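Local coordinates for protein anaerobically-induced outer membrane porin OprE (Pseudomonas aeruginosa, PDB 4FRX) that probably acts as an outer membrane porin, a monomeric beta-barrel channel that lets small solutes cross the outer membrane, at residues A[17-22]-A[43-48]; A[22-27]-A[423-428]. All coordinates share one frame; numbering follows the deposited sequence.

Interaction 1 of 2, residues A[17-22]-A[43-48]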
# COMPACT_ATOMS: atom_id res chain seq x y z
N LEU A 17 5.23 19.93 -7.13
CA LEU A 17 4.81 19.25 -8.34
C LEU A 17 5.71 18.03 -8.62
O LEU A 17 6.93 18.15 -8.74
CB LEU A 17 4.84 20.21 -9.54
CG LEU A 17 4.38 19.69 -10.89
CD1 LEU A 17 2.91 19.28 -10.82
CD2 LEU A 17 4.61 20.74 -11.98
N THR A 18 5.09 16.86 -8.71
CA THR A 18 5.80 15.68 -9.15
C THR A 18 5.35 15.30 -10.56
O THR A 18 4.17 15.35 -10.88
CB THR A 18 5.62 14.52 -8.15
OG1 THR A 18 6.27 14.86 -6.92
CG2 THR A 18 6.22 13.22 -8.69
N LEU A 19 6.32 15.00 -11.41
CA LEU A 19 6.05 14.65 -12.79
C LEU A 19 6.41 13.20 -12.86
O LEU A 19 7.50 12.82 -12.45
CB LEU A 19 6.95 15.46 -13.74
CG LEU A 19 6.81 16.98 -13.67
CD1 LEU A 19 7.78 17.64 -14.64
CD2 LEU A 19 5.39 17.39 -13.99
N ARG A 20 5.48 12.38 -13.33
CA ARG A 20 5.71 10.94 -13.40
C ARG A 20 5.41 10.40 -14.78
O ARG A 20 4.27 10.40 -15.23
CB ARG A 20 4.85 10.20 -12.37
CG ARG A 20 5.15 8.69 -12.30
CD ARG A 20 4.20 7.95 -11.35
NE ARG A 20 4.44 8.35 -9.96
CZ ARG A 20 3.67 7.97 -8.94
NH1 ARG A 20 2.62 7.19 -9.15
NH2 ARG A 20 3.95 8.38 -7.70
N ASN A 21 6.43 9.91 -15.46
CA ASN A 21 6.19 9.26 -16.73
C ASN A 21 6.19 7.76 -16.48
O ASN A 21 7.20 7.20 -16.06
CB ASN A 21 7.24 9.67 -17.76
CG ASN A 21 6.90 9.18 -19.15
OD1 ASN A 21 7.26 8.08 -19.53
ND2 ASN A 21 6.20 10.01 -19.92
N PHE A 22 5.05 7.12 -16.72
CA PHE A 22 4.82 5.73 -16.31
C PHE A 22 4.45 4.81 -17.47
O PHE A 22 3.42 4.99 -18.12
CB PHE A 22 3.73 5.65 -15.23
CG PHE A 22 3.49 4.27 -14.70
CD1 PHE A 22 4.27 3.77 -13.65
CD2 PHE A 22 2.51 3.45 -15.25
CE1 PHE A 22 4.06 2.48 -13.17
CE2 PHE A 22 2.31 2.17 -14.78
CZ PHE A 22 3.08 1.68 -13.72
N GLN A 43 1.59 10.20 -18.86
CA GLN A 43 2.31 11.26 -18.18
C GLN A 43 1.43 11.74 -17.03
O GLN A 43 0.27 12.07 -17.24
CB GLN A 43 2.60 12.42 -19.12
CG GLN A 43 3.31 13.54 -18.43
CD GLN A 43 4.65 13.09 -17.91
OE1 GLN A 43 5.40 12.43 -18.63
NE2 GLN A 43 4.95 13.41 -16.65
N GLY A 44 1.98 11.77 -15.83
CA GLY A 44 1.20 12.14 -14.66
C GLY A 44 1.72 13.43 -14.03
O GLY A 44 2.91 13.73 -14.11
N PHE A 45 0.81 14.18 -13.41
CA PHE A 45 1.16 15.42 -12.75
C PHE A 45 0.50 15.36 -11.39
O PHE A 45 -0.71 15.15 -11.27
CB PHE A 45 0.61 16.63 -13.51
CG PHE A 45 1.02 16.69 -14.96
CD1 PHE A 45 0.35 15.94 -15.92
CD2 PHE A 45 2.04 17.55 -15.37
CE1 PHE A 45 0.70 16.00 -17.27
CE2 PHE A 45 2.41 17.61 -16.73
CZ PHE A 45 1.73 16.83 -17.67
N ILE A 46 1.31 15.52 -10.35
CA ILE A 46 0.83 15.41 -8.98
C ILE A 46 1.23 16.69 -8.29
O ILE A 46 2.40 16.92 -8.01
CB ILE A 46 1.46 14.22 -8.27
CG1 ILE A 46 1.10 12.92 -9.00
CG2 ILE A 46 1.02 14.20 -6.80
CD1 ILE A 46 2.15 11.84 -8.91
N LEU A 47 0.24 17.54 -8.03
CA LEU A 47 0.48 18.84 -7.44
C LEU A 47 -0.07 18.89 -6.01
O LEU A 47 -1.28 18.80 -5.80
CB LEU A 47 -0.15 19.90 -8.32
CG LEU A 47 -0.22 21.35 -7.87
CD1 LEU A 47 1.15 21.87 -7.50
CD2 LEU A 47 -0.82 22.17 -9.00
N ASN A 48 0.82 19.02 -5.03
CA ASN A 48 0.40 19.08 -3.63
C ASN A 48 0.52 20.51 -3.16
O ASN A 48 1.48 21.18 -3.50
CB ASN A 48 1.31 18.23 -2.73
CG ASN A 48 1.52 16.83 -3.26
OD1 ASN A 48 2.31 16.60 -4.17
ND2 ASN A 48 0.85 15.87 -2.65

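Interaction 2 of 2, residues A[22-27]-A[423-428]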
# COMPACT_ATOMS: atom_id res chain seq x y z
N PHE A 22 5.05 7.12 -16.72
CA PHE A 22 4.82 5.73 -16.31
C PHE A 22 4.45 4.81 -17.47
O PHE A 22 3.42 4.99 -18.12
CB PHE A 22 3.73 5.65 -15.23
CG PHE A 22 3.49 4.27 -14.70
CD1 PHE A 22 4.27 3.77 -13.65
CD2 PHE A 22 2.51 3.45 -15.25
CE1 PHE A 22 4.06 2.48 -13.17
CE2 PHE A 22 2.31 2.17 -14.78
CZ PHE A 22 3.08 1.68 -13.72
N TYR A 23 5.30 3.82 -17.69
CA TYR A 23 5.06 2.85 -18.73
C TYR A 23 4.89 1.46 -18.10
O TYR A 23 5.67 1.08 -17.24
CB TYR A 23 6.24 2.85 -19.70
CG TYR A 23 6.17 1.74 -20.70
CD1 TYR A 23 5.41 1.87 -21.86
CD2 TYR A 23 6.86 0.55 -20.50
CE1 TYR A 23 5.34 0.84 -22.78
CE2 TYR A 23 6.80 -0.47 -21.41
CZ TYR A 23 6.04 -0.32 -22.55
OH TYR A 23 5.98 -1.36 -23.44
N ILE A 24 3.88 0.72 -18.52
CA ILE A 24 3.75 -0.66 -18.06
C ILE A 24 3.40 -1.63 -19.19
O ILE A 24 2.57 -1.33 -20.06
CB ILE A 24 2.74 -0.79 -16.87
CG1 ILE A 24 2.69 -2.23 -16.35
CG2 ILE A 24 1.35 -0.36 -17.28
CD1 ILE A 24 1.89 -2.36 -15.06
N ASN A 25 4.08 -2.78 -19.20
CA ASN A 25 3.68 -3.84 -20.11
C ASN A 25 3.53 -5.16 -19.37
O ASN A 25 4.31 -5.48 -18.48
CB ASN A 25 4.56 -3.94 -21.38
CG ASN A 25 6.00 -4.37 -21.09
OD1 ASN A 25 6.27 -5.26 -20.29
ND2 ASN A 25 6.94 -3.74 -21.79
N THR A 26 2.49 -5.90 -19.72
CA THR A 26 2.22 -7.16 -19.06
C THR A 26 2.04 -8.25 -20.11
O THR A 26 1.50 -8.02 -21.19
CB THR A 26 0.95 -7.08 -18.20
OG1 THR A 26 1.02 -5.93 -17.35
CG2 THR A 26 0.81 -8.31 -17.32
N ASP A 27 2.53 -9.44 -19.79
CA ASP A 27 2.37 -10.60 -20.64
C ASP A 27 1.68 -11.67 -19.79
O ASP A 27 2.21 -12.06 -18.75
CB ASP A 27 3.74 -11.07 -21.10
CG ASP A 27 3.68 -11.94 -22.33
OD1 ASP A 27 2.65 -12.60 -22.57
OD2 ASP A 27 4.68 -11.96 -23.08
N GLN A 423 2.32 -14.60 -15.42
CA GLN A 423 2.34 -13.18 -15.75
C GLN A 423 3.78 -12.68 -15.66
O GLN A 423 4.50 -13.01 -14.72
CB GLN A 423 1.43 -12.43 -14.77
CG GLN A 423 1.35 -10.92 -14.94
CD GLN A 423 0.26 -10.28 -14.09
OE1 GLN A 423 -0.58 -10.97 -13.50
NE2 GLN A 423 0.27 -8.96 -14.02
N ASP A 424 4.19 -11.90 -16.66
CA ASP A 424 5.44 -11.15 -16.62
C ASP A 424 5.08 -9.69 -16.78
O ASP A 424 4.19 -9.35 -17.56
CB ASP A 424 6.39 -11.57 -17.75
CG ASP A 424 7.00 -12.94 -17.54
OD1 ASP A 424 7.12 -13.38 -16.38
OD2 ASP A 424 7.36 -13.59 -18.55
N GLU A 425 5.78 -8.82 -16.06
CA GLU A 425 5.44 -7.40 -16.05
C GLU A 425 6.70 -6.55 -16.02
O GLU A 425 7.65 -6.85 -15.29
CB GLU A 425 4.54 -7.10 -14.84
CG GLU A 425 4.04 -5.68 -14.73
CD GLU A 425 3.27 -5.44 -13.44
OE1 GLU A 425 2.14 -5.96 -13.32
OE2 GLU A 425 3.79 -4.74 -12.55
N ASN A 426 6.71 -5.50 -16.84
CA ASN A 426 7.76 -4.50 -16.79
C ASN A 426 7.14 -3.15 -16.49
O ASN A 426 6.11 -2.81 -17.06
CB ASN A 426 8.52 -4.40 -18.11
CG ASN A 426 9.43 -5.59 -18.35
OD1 ASN A 426 10.46 -5.73 -17.68
ND2 ASN A 426 9.05 -6.46 -19.28
N ARG A 427 7.78 -2.41 -15.59
CA ARG A 427 7.46 -1.00 -15.42
C ARG A 427 8.70 -0.15 -15.70
O ARG A 427 9.82 -0.50 -15.33
CB ARG A 427 6.95 -0.69 -14.02
CG ARG A 427 5.75 -1.50 -13.61
CD ARG A 427 5.33 -1.11 -12.20
NE ARG A 427 4.49 -2.13 -11.59
CZ ARG A 427 4.08 -2.10 -10.33
NH1 ARG A 427 4.43 -1.09 -9.55
NH2 ARG A 427 3.33 -3.07 -9.84
N LEU A 428 8.48 0.97 -16.38
CA LEU A 428 9.52 1.96 -16.57
C LEU A 428 8.97 3.27 -16.05
O LEU A 428 7.91 3.73 -16.50
CB LEU A 428 9.86 2.09 -18.06
CG LEU A 428 10.47 0.80 -18.62
CD1 LEU A 428 10.69 0.90 -20.13
CD2 LEU A 428 11.79 0.50 -17.91

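Interaction 1 of 2, residues A[17-22]-A[43-48]
Asn21 and Gln43 face each other as a non-hydrogen-bonded pair and join through their side-chain amides. Asn21 ND2 donates to Gln43 OE1 at 2.9 Å, nearly straight at 170°. The acceptor lies in the amide plane of Asn21, while the two amide planes are turned 36° apart. Gln43 is bent at chi2 (62°), which folds its amide back over the backbone between the strands. Its NE2 then makes a longer, bent bond to Gly44 O at 3.3 Å. Arg20 N bonds the same Gly44 O at 3.0 Å from the opposite face of the carbonyl plane, so this oxygen accepts twice. The amide oxygen of Asn21, OD1, accepts a hydrogen bond from Trp41 NE1.

The backbones pair regularly. Thr18 with Ile46 and Arg20 with Gly44 are antiparallel hydrogen-bonded pairs, each with two N-H...O bonds. The segment axes approach to 4.6 Å.

Packing differs on the two faces. On the face of Leu17, Leu19, Phe45 and Leu47, Leu19 CD2 meets the Phe45 ring obliquely, 3.6 Å from CD2 of that ring. Leu17 CD1 lies 4.0 Å from Leu47 CB. A bound C8E detergent molecule touches Phe45 and Leu47, consistent with this leucine- and phenylalanine-bearing part of the face lying on the membrane side of the barrel. On the other face, Ile46 CD1 sits over one face of the Arg20 guanidinium, 4.1 Å from NH2. The Arg20 tip turns to Asp135, with which it forms a salt bridge, and to the backbone oxygen of Arg137.

Strands 17-28 and 37-50 form a beta hairpin. Strand 423-434 borders it beyond Leu17 to Asn21, and strand 59-71 lies beyond Gln43 to Ile46, with Leu65 and Leu67 against Ile46.

Interaction 2 of 2, residues A[22-27]-A[423-428]
Leu428 and Tyr23 bury the most surface in this contact, and they form an antiparallel hydrogen-bonded pair. Their side chains lie side by side and point the same way. Leu428 CD1 comes to 3.9 Å from Tyr23 CD2, obliquely to the ring. Tyr23 N bonds Leu428 O at 2.9 Å, and the reverse bond has the same length. The Tyr23 hydroxyl is hydrogen-bonded to Glu39.

Asn426 comes next and is paired with Asn25. Asn426 ND2 meets a lone pair of Asn25 OD1 at 3.2 Å. ND2 lies in the plane of the Asn25 amide and OD1 in that of Asn426, although the two planes stand 84° apart. Asn25 CG sits between the backbone N and the carbonyl carbon (chi1 67°). This turns its amide along the strand, so that ND2 also reaches Tyr23 OH at 3.1 Å. Both ends of the Asn25 amide are therefore held, which should fix its rotation. Asn426 OD1 is taken by Asn404 and Trp402. Asn25 with Asn426 and Asp27 with Asp424 each add two backbone bonds; Asp424 is salt-bridged to Arg408.

The other face is different. Arg427 grips Glu425 side-on, with NE and NH2 both on OE2; NE is at 2.9 Å. Gln330 bonds the same oxygen. Ile24 CD1 packs 3.7 Å from Glu425 CD, and the Phe22 ring lies obliquely against Arg427 CD at 3.9 Å. Arg137 lies close to this salt bridge, so this face, which probably looks into the barrel, carries a cluster of charged groups.

The strands lie near the two ends of the chain, almost 400 residues apart in sequence. Their antiparallel pairing joins the first strand to the last and closes the barrel, as is characteristic of outer membrane beta-barrels such as the OprD family porins.

Interactions 1 and 2 use opposite edges of the same strand, 17-28, and share Phe22. Interaction 1 pairs it with its hairpin partner 37-50; interaction 2 pairs it with the last strand, 423-434, and closes the barrel. Their centres are about 19 Å apart, on successive halves of strand 17-28, and beyond Phe22 they do not touch. A bound C8E lies about 4 Å from the side chain of Phe45 in interaction 1, whereas the side chain of Asn426 in interaction 2 is about 11 Å from a bound C8E. Arg137 lies near both: its backbone oxygen accepts a bond from Arg20, and its side chain forms a long, weak ion pair with Glu425 beside Arg427.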